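Putative uncharacterized protein (Ustilago maydis, PDB 4GNX) binds single-stranded DNA as the largest, multi-OB-fold subunit of replication protein A, the heterotrimer that probably coats and protects unwound DNA. Local coordinates at residues 297-303 with 392-397; 359-365 with 418-424. All blocks are in the same frame, centred on the assembly; numbering follows the deposited sequence.

Interactions 1 and 2 belong to one OB fold, the zinc-bearing C-terminal domain of this chain, and both meet the thymidine strand of chain G. Their centres lie 14 Å apart, with nearest atoms about 7 Å apart and no touch between them. Strand 290-310, at the middle of the five-stranded order, carries 297-303; 355-362 and 414-426 are the outermost strands, and their meeting in interaction 2 closes the curled sheet into a barrel. Helix 385-395, which ends in interaction 1, comes between them in sequence. The DNA runs past both: DT13, DT14 and DT17 lie by 359-365 and 418-424, DT18 to DT20 by 297-303.

Interaction 1 of 2, residues 297-303 with 392-397; sequences TVVYIKQ and LHRAAN. With nucleotides of chain G.
The strand at 297-303 has two differently engaged sides: V298 and I301 turn to the end of helix 385-395, whereas Y300 and K302 point away from it, to the DNA. Two residues, V299 and Y300, separate V298 from I301 where a regular strand would have one, because both face N349 in a classic beta bulge. One backbone bond joins the segments, from N397 N to V298 O at 2.7 Å, bent at the hydrogen (140°), where the chain leaves the helix and starts strand 398-411. The methyl CB of A396 lies 3.6 Å from V298 O, beside this bond. V298 lays its CG1 branch, anti to the backbone N (chi1 171°), against A396. Further along the strand, the CD1 tip of I301 reaches A395 CB at 3.3 Å and also lies near the carbonyl oxygen of L392 in the last turn. L392 turns its CD1 methyl to the amide end of Q303, whose NE2 is 3.5 Å away, the two side chains crossing at a slant. On the DNA side, Y300 OH donates to DT19 OP1 of chain G at 2.7 Å; that phosphate oxygen lies at the edge of the ring, near its plane, while the ring's CD1 side rests near the sugar of DT20. The extended chain of K302 brings NZ to the base oxygen O2 of DT18 at 3.3 Å. Leading in sequence from the third strand of the sheet (355-362) to the fourth (398-411) and packing on the first (290-310), helix 385-395 matches the capping helix of an OB fold.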
loop_
_atom_site.group_PDB
_atom_site.type_symbol
_atom_site.label_atom_id
_atom_site.label_comp_id
_atom_site.label_asym_id
_atom_site.label_seq_id
_atom_site.Cartn_x
_atom_site.Cartn_y
_atom_site.Cartn_z
ATOM N N THR C 297 -10.685 -8.161 -2.787
ATOM C CA THR C 297 -11.382 -9.166 -2.008
ATOM C C THR C 297 -12.233 -9.984 -2.941
ATOM O O THR C 297 -12.955 -9.422 -3.774
ATOM C CB THR C 297 -12.307 -8.535 -0.961
ATOM O OG1 THR C 297 -11.528 -7.754 -0.046
ATOM C CG2 THR C 297 -13.038 -9.594 -0.199
ATOM N N VAL C 298 -12.163 -11.309 -2.807
ATOM C CA VAL C 298 -13.052 -12.138 -3.585
ATOM C C VAL C 298 -14.453 -11.934 -3.036
ATOM O O VAL C 298 -14.716 -12.182 -1.866
ATOM C CB VAL C 298 -12.641 -13.629 -3.625
ATOM C CG1 VAL C 298 -13.736 -14.469 -4.267
ATOM C CG2 VAL C 298 -11.348 -13.801 -4.406
ATOM N N VAL C 299 -15.332 -11.450 -3.904
ATOM C CA VAL C 299 -16.741 -11.221 -3.600
ATOM C C VAL C 299 -17.659 -12.309 -4.192
ATOM O O VAL C 299 -18.727 -12.576 -3.643
ATOM C CB VAL C 299 -17.140 -9.826 -4.114
ATOM C CG1 VAL C 299 -18.578 -9.777 -4.572
ATOM C CG2 VAL C 299 -16.867 -8.781 -3.058
ATOM N N TYR C 300 -17.256 -12.923 -5.305
ATOM C CA TYR C 300 -18.074 -13.958 -5.960
ATOM C C TYR C 300 -17.267 -14.887 -6.856
ATOM O O TYR C 300 -16.380 -14.444 -7.587
ATOM C CB TYR C 300 -19.202 -13.331 -6.798
ATOM C CG TYR C 300 -20.130 -14.346 -7.459
ATOM C CD1 TYR C 300 -21.079 -15.047 -6.705
ATOM C CD2 TYR C 300 -20.065 -14.604 -8.831
ATOM C CE1 TYR C 300 -21.929 -15.978 -7.288
ATOM C CE2 TYR C 300 -20.911 -15.536 -9.423
ATOM C CZ TYR C 300 -21.842 -16.221 -8.649
ATOM O OH TYR C 300 -22.686 -17.150 -9.225
ATOM N N ILE C 301 -17.601 -16.176 -6.781
ATOM C CA ILE C 301 -17.102 -17.187 -7.720
ATOM C C ILE C 301 -18.278 -17.763 -8.483
ATOM O O ILE C 301 -19.270 -18.165 -7.889
ATOM C CB ILE C 301 -16.315 -18.293 -7.002
ATOM C CG1 ILE C 301 -15.210 -17.656 -6.148
ATOM C CG2 ILE C 301 -15.682 -19.218 -8.023
ATOM C CD1 ILE C 301 -14.944 -18.331 -4.825
ATOM N N LYS C 302 -18.179 -17.746 -9.803
ATOM C CA LYS C 302 -19.237 -18.251 -10.682
ATOM C C LYS C 302 -19.306 -19.776 -10.595
ATOM O O LYS C 302 -18.329 -20.463 -10.911
ATOM C CB LYS C 302 -18.960 -17.796 -12.109
ATOM C CG LYS C 302 -19.797 -18.448 -13.187
ATOM C CD LYS C 302 -19.319 -17.984 -14.557
ATOM C CE LYS C 302 -20.407 -18.142 -15.602
ATOM N NZ LYS C 302 -20.097 -17.390 -16.847
ATOM N N GLN C 303 -20.451 -20.293 -10.146
ATOM C CA GLN C 303 -20.627 -21.734 -9.949
ATOM C C GLN C 303 -20.615 -22.509 -11.263
ATOM O O GLN C 303 -19.824 -23.427 -11.437
ATOM C CB GLN C 303 -21.913 -22.040 -9.178
ATOM C CG GLN C 303 -22.037 -21.283 -7.864
ATOM C CD GLN C 303 -22.670 -22.104 -6.743
ATOM O OE1 GLN C 303 -23.306 -23.143 -6.976
ATOM N NE2 GLN C 303 -22.489 -21.636 -5.506
ATOM N N LEU C 392 -17.582 -22.752 -1.942
ATOM C CA LEU C 392 -17.474 -21.557 -2.764
ATOM C C LEU C 392 -17.836 -20.319 -1.978
ATOM O O LEU C 392 -17.184 -19.287 -2.116
ATOM C CB LEU C 392 -18.411 -21.652 -3.961
ATOM C CG LEU C 392 -18.151 -22.788 -4.929
ATOM C CD1 LEU C 392 -19.201 -22.775 -6.025
ATOM C CD2 LEU C 392 -16.756 -22.651 -5.503
ATOM N N HIS C 393 -18.900 -20.429 -1.180
ATOM C CA HIS C 393 -19.352 -19.360 -0.306
ATOM C C HIS C 393 -18.269 -19.032 0.693
ATOM O O HIS C 393 -18.090 -17.869 1.046
ATOM C CB HIS C 393 -20.683 -19.725 0.366
ATOM C CG HIS C 393 -21.182 -18.679 1.338
ATOM N ND1 HIS C 393 -20.937 -18.743 2.665
ATOM C CD2 HIS C 393 -21.919 -17.502 1.131
ATOM C CE1 HIS C 393 -21.490 -17.666 3.283
ATOM N NE2 HIS C 393 -22.091 -16.909 2.343
ATOM N N ARG C 394 -17.514 -20.049 1.107
ATOM C CA ARG C 394 -16.418 -19.917 2.078
ATOM C C ARG C 394 -15.194 -19.308 1.434
ATOM O O ARG C 394 -14.344 -18.748 2.122
ATOM C CB ARG C 394 -16.044 -21.295 2.631
ATOM C CG ARG C 394 -15.189 -21.322 3.891
ATOM C CD ARG C 394 -14.914 -22.753 4.355
ATOM N NE ARG C 394 -16.140 -23.493 4.682
ATOM C CZ ARG C 394 -16.573 -24.590 4.051
ATOM N NH1 ARG C 394 -15.884 -25.119 3.042
ATOM N NH2 ARG C 394 -17.706 -25.169 4.433
ATOM N N ALA C 395 -15.100 -19.413 0.114
ATOM C CA ALA C 395 -13.931 -18.950 -0.618
ATOM C C ALA C 395 -13.973 -17.450 -0.830
ATOM O O ALA C 395 -12.942 -16.798 -1.029
ATOM C CB ALA C 395 -13.851 -19.654 -1.948
ATOM N N ALA C 396 -15.174 -16.893 -0.806
ATOM C CA ALA C 396 -15.319 -15.458 -0.946
ATOM C C ALA C 396 -15.042 -14.821 0.419
ATOM O O ALA C 396 -14.760 -15.540 1.397
ATOM C CB ALA C 396 -16.710 -15.119 -1.447
ATOM N N ASN C 397 -15.124 -13.491 0.482
ATOM C CA ASN C 397 -14.799 -12.721 1.683
ATOM C C ASN C 397 -13.359 -12.942 2.128
ATOM O O ASN C 397 -13.072 -12.957 3.327
ATOM C CB ASN C 397 -15.787 -13.005 2.838
ATOM C CG ASN C 397 -15.750 -11.933 3.930
ATOM O OD1 ASN C 397 -15.109 -10.908 3.767
ATOM N ND2 ASN C 397 -16.424 -12.179 5.051
ATOM P P DT G 19 -23.763 -16.259 -12.827
ATOM O OP1 DT G 19 -22.667 -16.542 -11.868
ATOM O OP2 DT G 19 -23.829 -17.030 -14.093
ATOM O "O5'" DT G 19 -25.125 -16.542 -12.040
ATOM C "C5'" DT G 19 -25.955 -15.485 -11.514
ATOM C "C4'" DT G 19 -25.388 -14.959 -10.215
ATOM O "O4'" DT G 19 -24.409 -13.934 -10.497
ATOM C "C3'" DT G 19 -26.396 -14.275 -9.301
ATOM O "O3'" DT G 19 -25.845 -14.279 -7.982
ATOM C "C2'" DT G 19 -26.425 -12.862 -9.857
ATOM C "C1'" DT G 19 -24.970 -12.641 -10.267
ATOM N N1 DT G 19 -24.754 -11.831 -11.489
ATOM C C2 DT G 19 -23.497 -11.303 -11.689
ATOM O O2 DT G 19 -22.574 -11.457 -10.903
ATOM N N3 DT G 19 -23.358 -10.579 -12.850
ATOM C C4 DT G 19 -24.326 -10.340 -13.806
ATOM O O4 DT G 19 -24.052 -9.672 -14.800
ATOM C C5 DT G 19 -25.621 -10.928 -13.533
ATOM C C7 DT G 19 -26.733 -10.723 -14.513
ATOM C C6 DT G 19 -25.766 -11.637 -12.406
ATOM P P DT G 20 -26.618 -13.719 -6.695
ATOM O OP1 DT G 20 -27.193 -14.893 -5.988
ATOM O OP2 DT G 20 -27.521 -12.612 -7.109
ATOM O "O5'" DT G 20 -25.444 -13.090 -5.813
ATOM C "C5'" DT G 20 -24.206 -13.803 -5.580
ATOM C "C4'" DT G 20 -23.328 -13.112 -4.555
ATOM O "O4'" DT G 20 -22.355 -12.262 -5.204
ATOM C "C3'" DT G 20 -24.034 -12.249 -3.503
ATOM O "O3'" DT G 20 -23.760 -12.743 -2.182
ATOM C "C2'" DT G 20 -23.423 -10.861 -3.658
ATOM C "C1'" DT G 20 -22.671 -10.903 -4.979
ATOM N N1 DT G 20 -23.425 -10.420 -6.151
ATOM C C2 DT G 20 -22.793 -10.415 -7.375
ATOM O O2 DT G 20 -21.637 -10.771 -7.531
ATOM N N3 DT G 20 -23.569 -9.969 -8.416
ATOM C C4 DT G 20 -24.883 -9.541 -8.356
ATOM O O4 DT G 20 -25.451 -9.162 -9.379
ATOM C C5 DT G 20 -25.485 -9.580 -7.043
ATOM C C7 DT G 20 -26.904 -9.135 -6.880
ATOM C C6 DT G 20 -24.735 -10.010 -6.021
ATOM P P DT G 18 -23.850 -11.858 -18.025
ATOM O OP1 DT G 18 -25.049 -12.394 -18.724
ATOM O OP2 DT G 18 -23.705 -10.393 -17.833
ATOM O "O5'" DT G 18 -23.777 -12.561 -16.599
ATOM C "C5'" DT G 18 -24.066 -13.966 -16.442
ATOM C "C4'" DT G 18 -23.039 -14.613 -15.540
ATOM O "O4'" DT G 18 -21.740 -14.449 -16.137
ATOM C "C3'" DT G 18 -22.934 -13.996 -14.145
ATOM O "O3'" DT G 18 -23.740 -14.683 -13.170
ATOM C "C2'" DT G 18 -21.449 -14.041 -13.822
ATOM C "C1'" DT G 18 -20.747 -14.366 -15.135
ATOM N N1 DT G 18 -19.749 -13.382 -15.584
ATOM C C2 DT G 18 -18.481 -13.845 -15.850
ATOM O O2 DT G 18 -18.152 -15.010 -15.700
ATOM N N3 DT G 18 -17.604 -12.888 -16.295
ATOM C C4 DT G 18 -17.866 -11.549 -16.507
ATOM O O4 DT G 18 -16.974 -10.808 -16.911
ATOM C C5 DT G 18 -19.221 -11.132 -16.220
ATOM C C7 DT G 18 -19.595 -9.696 -16.417
ATOM C C6 DT G 18 -20.085 -12.060 -15.786
#

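Interaction 2 of 2, residues 359-365 with 418-424; sequences LSGFNED and RYTISRA. With nucleotides of chain G.
Backbone bonds join S360 to the strand 418-421: S360 N gives to Y419 O at 2.9 Å, nearly straight (174°), and S360 O receives I421 N. They form a single bridge, S360 with T420, between strand segments crossing at -40°. Among the side-chain polar contacts, S360 OG, held between its backbone N and carbonyl carbon (chi1 46°), also donates to Y419 O from above that carbonyl's plane, giving the oxygen two donors. The same OG takes a weak bond from R418 NH1 at 2.8 Å, meeting the guanidinium at its edge; R418 NE is salt-bridged to D409, which would help hold the group, and NH2 lies 2.6 Å from DT14 O4 of chain G. A424 N donates a hydrogen bond to D365 OD1 (3.1 Å) from above the carboxylate plane, and this bond joins the start of helix 363-370 to the strand beyond the corner at 422. Apolar contacts fill the other side of the bridge: L359 sets CB against I421 CD1 at 3.6 Å and CD2 against Y419 CB, crossing both side chains at about a right angle. The aromatic contacts belong to F362, whose ring has the DT13 base over one face, with C4 3.4 Å above the plane over its centre, and T420 CG2 at its edge. Strand 341-352 borders 355-362 and strand 398-411 borders 414-426, so this bridge closes the barrel, with F402 of strand 398-411 touching L359 and A424.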
loop_
_atom_site.group_PDB
_atom_site.type_symbol
_atom_site.label_atom_id
_atom_site.label_comp_id
_atom_site.label_asym_id
_atom_site.label_seq_id
_atom_site.Cartn_x
_atom_site.Cartn_y
_atom_site.Cartn_z
ATOM N N LEU C 359 -12.018 -11.437 -12.819
ATOM C CA LEU C 359 -10.734 -12.106 -13.051
ATOM C C LEU C 359 -10.925 -13.578 -13.422
ATOM O O LEU C 359 -11.805 -14.255 -12.897
ATOM C CB LEU C 359 -9.848 -12.013 -11.803
ATOM C CG LEU C 359 -9.404 -10.636 -11.286
ATOM C CD1 LEU C 359 -8.621 -10.762 -9.993
ATOM C CD2 LEU C 359 -8.552 -9.892 -12.283
ATOM N N SER C 360 -10.103 -14.090 -14.325
ATOM C CA SER C 360 -10.099 -15.537 -14.555
ATOM C C SER C 360 -8.821 -16.184 -14.072
ATOM O O SER C 360 -7.737 -15.598 -14.162
ATOM C CB SER C 360 -10.381 -15.906 -16.009
ATOM O OG SER C 360 -9.615 -15.115 -16.881
ATOM N N GLY C 361 -8.988 -17.390 -13.537
ATOM C CA GLY C 361 -7.909 -18.153 -12.938
ATOM C C GLY C 361 -7.870 -19.595 -13.426
ATOM O O GLY C 361 -8.894 -20.187 -13.790
ATOM N N PHE C 362 -6.672 -20.167 -13.417
ATOM C CA PHE C 362 -6.482 -21.520 -13.867
ATOM C C PHE C 362 -6.071 -22.433 -12.727
ATOM O O PHE C 362 -5.944 -21.992 -11.586
ATOM C CB PHE C 362 -5.485 -21.544 -15.020
ATOM C CG PHE C 362 -5.963 -20.792 -16.226
ATOM C CD1 PHE C 362 -5.490 -19.510 -16.504
ATOM C CD2 PHE C 362 -6.917 -21.350 -17.074
ATOM C CE1 PHE C 362 -5.942 -18.810 -17.616
ATOM C CE2 PHE C 362 -7.373 -20.654 -18.192
ATOM C CZ PHE C 362 -6.885 -19.382 -18.458
ATOM N N ASN C 363 -5.851 -23.704 -13.063
ATOM C CA ASN C 363 -5.739 -24.792 -12.092
ATOM C C ASN C 363 -4.917 -24.502 -10.823
ATOM O O ASN C 363 -5.379 -24.761 -9.714
ATOM C CB ASN C 363 -5.270 -26.078 -12.786
ATOM C CG ASN C 363 -5.536 -27.325 -11.957
ATOM O OD1 ASN C 363 -4.602 -28.016 -11.552
ATOM N ND2 ASN C 363 -6.808 -27.610 -11.687
ATOM N N GLU C 364 -3.719 -23.948 -10.984
ATOM C CA GLU C 364 -2.839 -23.708 -9.843
ATOM C C GLU C 364 -3.443 -22.675 -8.900
ATOM O O GLU C 364 -3.748 -22.977 -7.742
ATOM C CB GLU C 364 -1.444 -23.257 -10.298
ATOM C CG GLU C 364 -0.692 -24.247 -11.183
ATOM C CD GLU C 364 -1.015 -24.109 -12.673
ATOM O OE1 GLU C 364 -2.038 -23.453 -13.030
ATOM O OE2 GLU C 364 -0.241 -24.672 -13.495
ATOM N N ASP C 365 -3.640 -21.466 -9.415
ATOM C CA ASP C 365 -4.113 -20.328 -8.616
ATOM C C ASP C 365 -5.553 -20.465 -8.119
ATOM O O ASP C 365 -5.896 -19.994 -7.029
ATOM C CB ASP C 365 -3.917 -19.017 -9.394
ATOM C CG ASP C 365 -2.430 -18.627 -9.529
ATOM O OD1 ASP C 365 -1.792 -18.278 -8.506
ATOM O OD2 ASP C 365 -1.893 -18.673 -10.659
ATOM N N ARG C 418 -9.648 -9.328 -21.375
ATOM C CA ARG C 418 -9.713 -10.234 -20.241
ATOM C C ARG C 418 -8.578 -10.044 -19.234
ATOM O O ARG C 418 -7.469 -9.636 -19.576
ATOM C CB ARG C 418 -9.904 -11.691 -20.672
ATOM C CG ARG C 418 -11.187 -11.889 -21.476
ATOM C CD ARG C 418 -11.953 -13.159 -21.135
ATOM N NE ARG C 418 -11.248 -14.380 -21.520
ATOM C CZ ARG C 418 -10.746 -15.261 -20.656
ATOM N NH1 ARG C 418 -10.885 -15.087 -19.345
ATOM N NH2 ARG C 418 -10.108 -16.328 -21.101
ATOM N N TYR C 419 -8.900 -10.294 -17.973
ATOM C CA TYR C 419 -7.950 -10.154 -16.896
ATOM C C TYR C 419 -7.627 -11.535 -16.327
ATOM O O TYR C 419 -8.505 -12.250 -15.822
ATOM C CB TYR C 419 -8.512 -9.219 -15.821
ATOM C CG TYR C 419 -8.888 -7.836 -16.335
ATOM C CD1 TYR C 419 -10.222 -7.432 -16.438
ATOM C CD2 TYR C 419 -7.902 -6.925 -16.717
ATOM C CE1 TYR C 419 -10.554 -6.164 -16.912
ATOM C CE2 TYR C 419 -8.221 -5.661 -17.191
ATOM C CZ TYR C 419 -9.543 -5.281 -17.288
ATOM O OH TYR C 419 -9.821 -4.014 -17.771
ATOM N N THR C 420 -6.360 -11.916 -16.431
ATOM C CA THR C 420 -5.936 -13.231 -16.008
ATOM C C THR C 420 -5.088 -13.123 -14.752
ATOM O O THR C 420 -4.281 -12.214 -14.604
ATOM C CB THR C 420 -5.134 -13.934 -17.110
ATOM O OG1 THR C 420 -5.749 -13.677 -18.373
ATOM C CG2 THR C 420 -5.088 -15.439 -16.871
ATOM N N ILE C 421 -5.303 -14.058 -13.840
ATOM C CA ILE C 421 -4.483 -14.167 -12.663
ATOM C C ILE C 421 -3.279 -15.029 -13.020
ATOM O O ILE C 421 -3.431 -16.135 -13.520
ATOM C CB ILE C 421 -5.288 -14.759 -11.487
ATOM C CG1 ILE C 421 -6.416 -13.782 -11.103
ATOM C CG2 ILE C 421 -4.382 -15.004 -10.295
ATOM C CD1 ILE C 421 -7.597 -14.371 -10.354
ATOM N N SER C 422 -2.085 -14.494 -12.799
ATOM C CA SER C 422 -0.866 -15.266 -12.941
ATOM C C SER C 422 -0.360 -15.759 -11.574
ATOM O O SER C 422 0.101 -16.899 -11.438
ATOM C CB SER C 422 0.194 -14.469 -13.705
ATOM O OG SER C 422 0.417 -13.209 -13.115
ATOM N N ARG C 423 -0.441 -14.902 -10.560
ATOM C CA ARG C 423 -0.265 -15.353 -9.179
ATOM C C ARG C 423 -1.256 -14.665 -8.278
ATOM O O ARG C 423 -1.580 -13.509 -8.481
ATOM C CB ARG C 423 1.155 -15.102 -8.666
ATOM C CG ARG C 423 1.669 -16.219 -7.764
ATOM C CD ARG C 423 2.939 -15.847 -7.005
ATOM N NE ARG C 423 2.678 -15.335 -5.649
ATOM C CZ ARG C 423 3.576 -15.314 -4.659
ATOM N NH1 ARG C 423 4.808 -15.781 -4.867
ATOM N NH2 ARG C 423 3.247 -14.835 -3.459
ATOM N N ALA C 424 -1.761 -15.395 -7.297
ATOM C CA ALA C 424 -2.524 -14.795 -6.209
ATOM C C ALA C 424 -1.881 -15.167 -4.874
ATOM O O ALA C 424 -1.715 -16.333 -4.559
ATOM C CB ALA C 424 -3.970 -15.242 -6.255
ATOM P P DT G 13 -3.499 -27.027 -23.460
ATOM O OP1 DT G 13 -4.094 -28.277 -22.937
ATOM O OP2 DT G 13 -2.958 -27.018 -24.846
ATOM O "O5'" DT G 13 -4.561 -25.845 -23.306
ATOM C "C5'" DT G 13 -5.985 -26.062 -23.426
ATOM C "C4'" DT G 13 -6.677 -25.832 -22.100
ATOM O "O4'" DT G 13 -5.719 -25.468 -21.091
ATOM C "C3'" DT G 13 -7.703 -24.706 -22.081
ATOM O "O3'" DT G 13 -9.001 -25.252 -22.287
ATOM C "C2'" DT G 13 -7.682 -24.220 -20.640
ATOM C "C1'" DT G 13 -6.382 -24.757 -20.054
ATOM N N1 DT G 13 -5.474 -23.704 -19.587
ATOM C C2 DT G 13 -4.802 -23.879 -18.397
ATOM O O2 DT G 13 -4.941 -24.865 -17.689
ATOM N N3 DT G 13 -3.961 -22.846 -18.059
ATOM C C4 DT G 13 -3.730 -21.687 -18.779
ATOM O O4 DT G 13 -2.946 -20.845 -18.346
ATOM C C5 DT G 13 -4.469 -21.573 -20.020
ATOM C C7 DT G 13 -4.285 -20.356 -20.870
ATOM C C6 DT G 13 -5.289 -22.576 -20.357
ATOM P P DT G 17 -20.535 -12.603 -23.697
ATOM O OP1 DT G 17 -20.837 -12.427 -25.141
ATOM O OP2 DT G 17 -19.554 -11.702 -23.040
ATOM O "O5'" DT G 17 -21.918 -12.498 -22.911
ATOM C "C5'" DT G 17 -22.433 -13.606 -22.149
ATOM C "C4'" DT G 17 -21.939 -13.540 -20.722
ATOM O "O4'" DT G 17 -20.534 -13.884 -20.668
ATOM C "C3'" DT G 17 -22.065 -12.177 -20.030
ATOM O "O3'" DT G 17 -22.491 -12.400 -18.680
ATOM C "C2'" DT G 17 -20.637 -11.658 -20.012
ATOM C "C1'" DT G 17 -19.873 -12.955 -19.827
ATOM N N1 DT G 17 -18.436 -12.949 -20.185
ATOM C C2 DT G 17 -17.779 -14.160 -20.208
ATOM O O2 DT G 17 -18.328 -15.223 -19.966
ATOM N N3 DT G 17 -16.448 -14.083 -20.537
ATOM C C4 DT G 17 -15.723 -12.941 -20.826
ATOM O O4 DT G 17 -14.532 -13.028 -21.107
ATOM C C5 DT G 17 -16.472 -11.705 -20.770
ATOM C C7 DT G 17 -15.767 -10.419 -21.063
ATOM C C6 DT G 17 -17.772 -11.770 -20.452
ATOM P P DT G 14 -9.646 -25.227 -23.732
ATOM O OP1 DT G 14 -9.335 -26.546 -24.346
ATOM O OP2 DT G 14 -9.275 -23.973 -24.434
ATOM O "O5'" DT G 14 -11.170 -25.128 -23.284
ATOM C "C5'" DT G 14 -11.624 -25.813 -22.106
ATOM C "C4'" DT G 14 -13.082 -25.501 -21.875
ATOM O "O4'" DT G 14 -13.176 -24.357 -21.001
ATOM C "C3'" DT G 14 -13.851 -25.133 -23.143
ATOM O "O3'" DT G 14 -15.182 -25.650 -23.158
ATOM C "C2'" DT G 14 -13.860 -23.617 -23.141
ATOM C "C1'" DT G 14 -13.743 -23.241 -21.673
ATOM N N1 DT G 14 -12.858 -22.081 -21.456
ATOM C C2 DT G 14 -13.401 -20.944 -20.899
ATOM O O2 DT G 14 -14.569 -20.863 -20.551
ATOM N N3 DT G 14 -12.517 -19.900 -20.756
ATOM C C4 DT G 14 -11.180 -19.882 -21.111
ATOM O O4 DT G 14 -10.509 -18.872 -20.918
ATOM C C5 DT G 14 -10.680 -21.108 -21.697
ATOM C C7 DT G 14 -9.246 -21.182 -22.119
ATOM C C6 DT G 14 -11.533 -22.129 -21.840
#